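Local coordinates for protein carboxylesterase SOBER1 (Arabidopsis thaliana, PDB 6AVX) that hydrolyses short-chain carboxylic esters, shows phospholipase A2 activity, and dampens the plant hypersensitive response triggered by the bacterial effector AvrBsT, at residues E22-S34 with I196-K209. The protein carries 1 engineered substitution. Sequence-based numbering, arbitrary orientation.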
# COMPACT_ATOMS: atom_id res chain seq x y z
N GLU A 22 -8.92 11.15 -4.78
CA GLU A 22 -8.16 11.87 -5.79
C GLU A 22 -7.58 13.18 -5.28
O GLU A 22 -6.45 13.52 -5.69
CB GLU A 22 -9.00 12.06 -7.07
CG GLU A 22 -9.11 10.78 -7.89
CD GLU A 22 -10.06 10.85 -9.05
OE1 GLU A 22 -10.93 11.73 -9.09
OE2 GLU A 22 -9.97 9.97 -9.93
N PRO A 23 -8.24 13.96 -4.42
CA PRO A 23 -7.62 15.21 -3.95
C PRO A 23 -6.33 15.04 -3.19
O PRO A 23 -5.61 16.03 -3.00
CB PRO A 23 -8.71 15.85 -3.07
CG PRO A 23 -9.98 15.30 -3.64
CD PRO A 23 -9.66 13.87 -4.01
N ILE A 24 -5.98 13.83 -2.76
CA ILE A 24 -4.67 13.62 -2.15
C ILE A 24 -3.57 14.17 -3.04
O ILE A 24 -2.57 14.71 -2.56
CB ILE A 24 -4.46 12.12 -1.86
CG1 ILE A 24 -5.29 11.72 -0.64
CG2 ILE A 24 -2.97 11.77 -1.65
CD1 ILE A 24 -5.30 10.24 -0.35
N GLN A 25 -3.73 14.04 -4.36
CA GLN A 25 -2.68 14.47 -5.27
C GLN A 25 -2.40 15.96 -5.17
O GLN A 25 -1.29 16.40 -5.48
CB GLN A 25 -3.00 14.09 -6.72
CG GLN A 25 -4.11 14.89 -7.36
CD GLN A 25 -4.61 14.23 -8.64
OE1 GLN A 25 -4.07 14.46 -9.73
NE2 GLN A 25 -5.60 13.37 -8.51
N THR A 26 -3.39 16.75 -4.73
CA THR A 26 -3.22 18.19 -4.60
C THR A 26 -2.33 18.57 -3.44
O THR A 26 -1.93 19.73 -3.34
CB THR A 26 -4.56 18.93 -4.49
OG1 THR A 26 -5.17 18.69 -3.21
CG2 THR A 26 -5.50 18.51 -5.59
N GLN A 27 -2.01 17.63 -2.54
CA GLN A 27 -1.03 17.89 -1.50
C GLN A 27 0.40 17.68 -1.97
O GLN A 27 1.35 18.01 -1.25
CB GLN A 27 -1.31 17.00 -0.29
CG GLN A 27 -2.63 17.33 0.39
CD GLN A 27 -2.66 18.76 0.87
OE1 GLN A 27 -1.69 19.24 1.46
NE2 GLN A 27 -3.76 19.45 0.61
N PHE A 28 0.58 17.12 -3.17
CA PHE A 28 1.89 16.90 -3.76
C PHE A 28 2.10 18.06 -4.72
O PHE A 28 1.81 17.98 -5.92
CB PHE A 28 1.94 15.55 -4.48
CG PHE A 28 1.88 14.36 -3.55
CD1 PHE A 28 0.74 14.08 -2.81
CD2 PHE A 28 2.98 13.52 -3.42
CE1 PHE A 28 0.70 12.98 -1.95
CE2 PHE A 28 2.94 12.43 -2.56
CZ PHE A 28 1.80 12.17 -1.83
N LYS A 29 2.58 19.18 -4.17
CA LYS A 29 2.61 20.47 -4.85
C LYS A 29 3.95 20.79 -5.49
O LYS A 29 4.10 21.86 -6.09
CB LYS A 29 2.23 21.58 -3.87
CG LYS A 29 0.83 21.46 -3.35
CD LYS A 29 0.48 22.64 -2.47
CE LYS A 29 -0.90 22.52 -1.85
NZ LYS A 29 -1.98 22.60 -2.86
N SER A 30 4.93 19.90 -5.40
CA SER A 30 6.26 20.21 -5.91
C SER A 30 6.29 20.26 -7.43
O SER A 30 5.51 19.62 -8.12
CB SER A 30 7.26 19.16 -5.44
OG SER A 30 6.96 17.89 -5.99
N SER A 31 7.25 21.03 -7.95
CA SER A 31 7.52 20.98 -9.38
C SER A 31 7.86 19.57 -9.84
O SER A 31 7.43 19.14 -10.91
CB SER A 31 8.67 21.93 -9.73
OG SER A 31 8.33 23.27 -9.44
N GLU A 32 8.62 18.83 -9.03
CA GLU A 32 9.11 17.52 -9.44
C GLU A 32 7.99 16.53 -9.65
O GLU A 32 8.11 15.63 -10.48
CB GLU A 32 10.08 16.99 -8.39
CG GLU A 32 11.42 17.71 -8.34
CD GLU A 32 11.43 18.96 -7.48
OE1 GLU A 32 10.37 19.41 -6.96
OE2 GLU A 32 12.53 19.52 -7.29
N LEU A 33 6.91 16.62 -8.89
CA LEU A 33 5.80 15.70 -9.06
C LEU A 33 4.68 16.28 -9.90
O LEU A 33 3.65 15.62 -10.09
CB LEU A 33 5.30 15.23 -7.69
CG LEU A 33 6.32 14.42 -6.85
CD1 LEU A 33 5.57 13.53 -5.90
CD2 LEU A 33 7.28 13.59 -7.70
N SER A 34 4.86 17.48 -10.46
CA SER A 34 3.75 18.15 -11.12
C SER A 34 3.26 17.40 -12.35
O SER A 34 2.08 17.50 -12.70
CB SER A 34 4.13 19.59 -11.48
OG SER A 34 5.18 19.63 -12.44
N ILE A 196 -4.72 10.11 7.63
CA ILE A 196 -3.60 10.68 6.90
C ILE A 196 -3.41 12.12 7.32
O ILE A 196 -4.37 12.89 7.30
CB ILE A 196 -3.85 10.64 5.38
CG1 ILE A 196 -4.04 9.20 4.92
CG2 ILE A 196 -2.69 11.32 4.63
CD1 ILE A 196 -4.38 9.07 3.45
N SER A 197 -2.19 12.49 7.64
CA SER A 197 -1.88 13.90 7.85
C SER A 197 -1.16 14.49 6.64
O SER A 197 -0.49 13.78 5.89
CB SER A 197 -1.03 14.09 9.09
OG SER A 197 0.28 13.63 8.86
N ASN A 198 -1.30 15.80 6.46
CA ASN A 198 -0.63 16.44 5.34
C ASN A 198 0.88 16.31 5.46
O ASN A 198 1.56 16.11 4.45
CB ASN A 198 -1.06 17.90 5.21
CG ASN A 198 -2.44 18.05 4.57
OD1 ASN A 198 -2.95 17.13 3.92
ND2 ASN A 198 -3.04 19.23 4.73
N LYS A 199 1.42 16.38 6.67
CA LYS A 199 2.86 16.23 6.82
C LYS A 199 3.31 14.84 6.41
O LYS A 199 4.40 14.66 5.85
CB LYS A 199 3.29 16.55 8.25
CG LYS A 199 2.79 15.57 9.31
CD LYS A 199 3.18 16.03 10.72
CE LYS A 199 2.40 17.26 11.17
NZ LYS A 199 0.92 17.03 11.24
N GLU A 200 2.50 13.82 6.70
CA GLU A 200 2.79 12.46 6.28
C GLU A 200 2.87 12.37 4.76
O GLU A 200 3.77 11.71 4.20
CB GLU A 200 1.69 11.57 6.85
CG GLU A 200 1.81 10.12 6.57
CD GLU A 200 0.59 9.36 7.06
OE1 GLU A 200 0.69 8.11 7.17
OE2 GLU A 200 -0.45 9.98 7.35
N LEU A 201 1.96 13.05 4.06
CA LEU A 201 1.99 13.08 2.60
C LEU A 201 3.21 13.83 2.09
O LEU A 201 3.82 13.41 1.10
CB LEU A 201 0.71 13.73 2.06
CG LEU A 201 -0.59 12.96 2.32
CD1 LEU A 201 -1.76 13.75 1.79
CD2 LEU A 201 -0.52 11.58 1.68
N LYS A 202 3.58 14.94 2.73
CA LYS A 202 4.76 15.67 2.27
C LYS A 202 6.02 14.82 2.40
O LYS A 202 6.93 14.91 1.58
CB LYS A 202 4.94 16.95 3.09
CG LYS A 202 3.82 17.95 3.00
CD LYS A 202 3.58 18.45 1.61
CE LYS A 202 2.54 19.57 1.64
NZ LYS A 202 2.25 20.09 0.28
N TYR A 203 6.10 14.01 3.45
CA TYR A 203 7.25 13.13 3.61
C TYR A 203 7.28 12.06 2.52
O TYR A 203 8.35 11.75 1.97
CB TYR A 203 7.21 12.48 4.98
CG TYR A 203 8.50 11.83 5.39
CD1 TYR A 203 9.53 12.59 5.94
CD2 TYR A 203 8.72 10.46 5.23
CE1 TYR A 203 10.72 12.02 6.33
CE2 TYR A 203 9.92 9.88 5.62
CZ TYR A 203 10.91 10.67 6.16
OH TYR A 203 12.10 10.11 6.55
N ILE A 204 6.12 11.50 2.18
CA ILE A 204 6.05 10.58 1.05
C ILE A 204 6.50 11.28 -0.23
O ILE A 204 7.25 10.71 -1.03
CB ILE A 204 4.63 9.99 0.93
CG1 ILE A 204 4.33 9.09 2.13
CG2 ILE A 204 4.48 9.22 -0.39
CD1 ILE A 204 2.87 8.85 2.36
N GLU A 205 6.03 12.51 -0.45
CA GLU A 205 6.45 13.26 -1.64
C GLU A 205 7.96 13.40 -1.68
O GLU A 205 8.58 13.20 -2.72
CB GLU A 205 5.79 14.64 -1.66
CG GLU A 205 6.25 15.50 -2.84
CD GLU A 205 5.55 16.84 -2.90
OE1 GLU A 205 5.32 17.41 -1.82
OE2 GLU A 205 5.20 17.27 -4.01
N SER A 206 8.56 13.76 -0.55
CA SER A 206 10.02 13.91 -0.51
C SER A 206 10.72 12.59 -0.81
O SER A 206 11.77 12.58 -1.47
CB SER A 206 10.44 14.44 0.85
OG SER A 206 9.96 15.75 1.06
N TRP A 207 10.18 11.48 -0.30
CA TRP A 207 10.74 10.16 -0.58
C TRP A 207 10.63 9.80 -2.06
O TRP A 207 11.59 9.30 -2.65
CB TRP A 207 10.02 9.15 0.32
CG TRP A 207 10.20 7.69 0.04
CD1 TRP A 207 11.22 6.88 0.45
CD2 TRP A 207 9.27 6.85 -0.66
NE1 TRP A 207 10.97 5.58 0.03
CE2 TRP A 207 9.79 5.55 -0.65
CE3 TRP A 207 8.05 7.09 -1.29
CZ2 TRP A 207 9.11 4.48 -1.25
CZ3 TRP A 207 7.39 6.03 -1.88
CH2 TRP A 207 7.92 4.75 -1.86
N ILE A 208 9.49 10.08 -2.69
CA ILE A 208 9.37 9.86 -4.13
C ILE A 208 10.41 10.69 -4.87
O ILE A 208 11.09 10.19 -5.78
CB ILE A 208 7.95 10.15 -4.62
CG1 ILE A 208 6.97 9.14 -4.02
CG2 ILE A 208 7.89 10.08 -6.13
CD1 ILE A 208 5.50 9.42 -4.34
N LYS A 209 10.54 11.96 -4.51
CA LYS A 209 11.53 12.83 -5.15
C LYS A 209 12.93 12.26 -5.02
O LYS A 209 13.71 12.29 -5.98
CB LYS A 209 11.47 14.23 -4.55
CG LYS A 209 10.22 14.98 -4.99
CD LYS A 209 10.04 16.29 -4.25
CE LYS A 209 11.26 17.16 -4.35
NZ LYS A 209 10.97 18.52 -3.79
O HOH W 1 4.13 19.71 -1.73
O HOH W 2 13.68 19.46 -4.96
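Two donors of S30 converge on one carboxylate oxygen, E205 OE2: S30 OG at 2.7 Å and S30 N at 3.0 Å (N-H...O 157°). Both arrive from the same face of the carboxylate, the hydroxyl from well above its plane. S30 OG also accepts from L33 N, an ST motif. The other oxygen, E205 OE1, accepts a hydrogen bond from a water that in turn accepts from K29 N and K202 NZ, so both carboxylate oxygens are held, and the lysine probably steadies the negative charge. With CG trans to the backbone N (chi1 177°) and the chain extended beyond it, E205 spans the gap to the loop; on the way CB passes 3.5 Å from F28 CD2. K202 NZ donates to Q27 O at 2.7 Å. The Q27 and N198 amides stack with planes 4° apart, while E32 OE1 and K209 NZ form a salt bridge whose hydrogen bond is weak, at 3.3 Å. Apolar packing continues the contact: L201 CD2 meets F28 CE1 and I24 CG2, and I208 CG2 meets L33 CD2. The contact thus joins the loop leading into strand 37-39 to helix 198-212 of the alpha/beta hydrolase fold, whose I204 packs on strands 127-131 and 154-159, while F28 meets W38 edge-to-face.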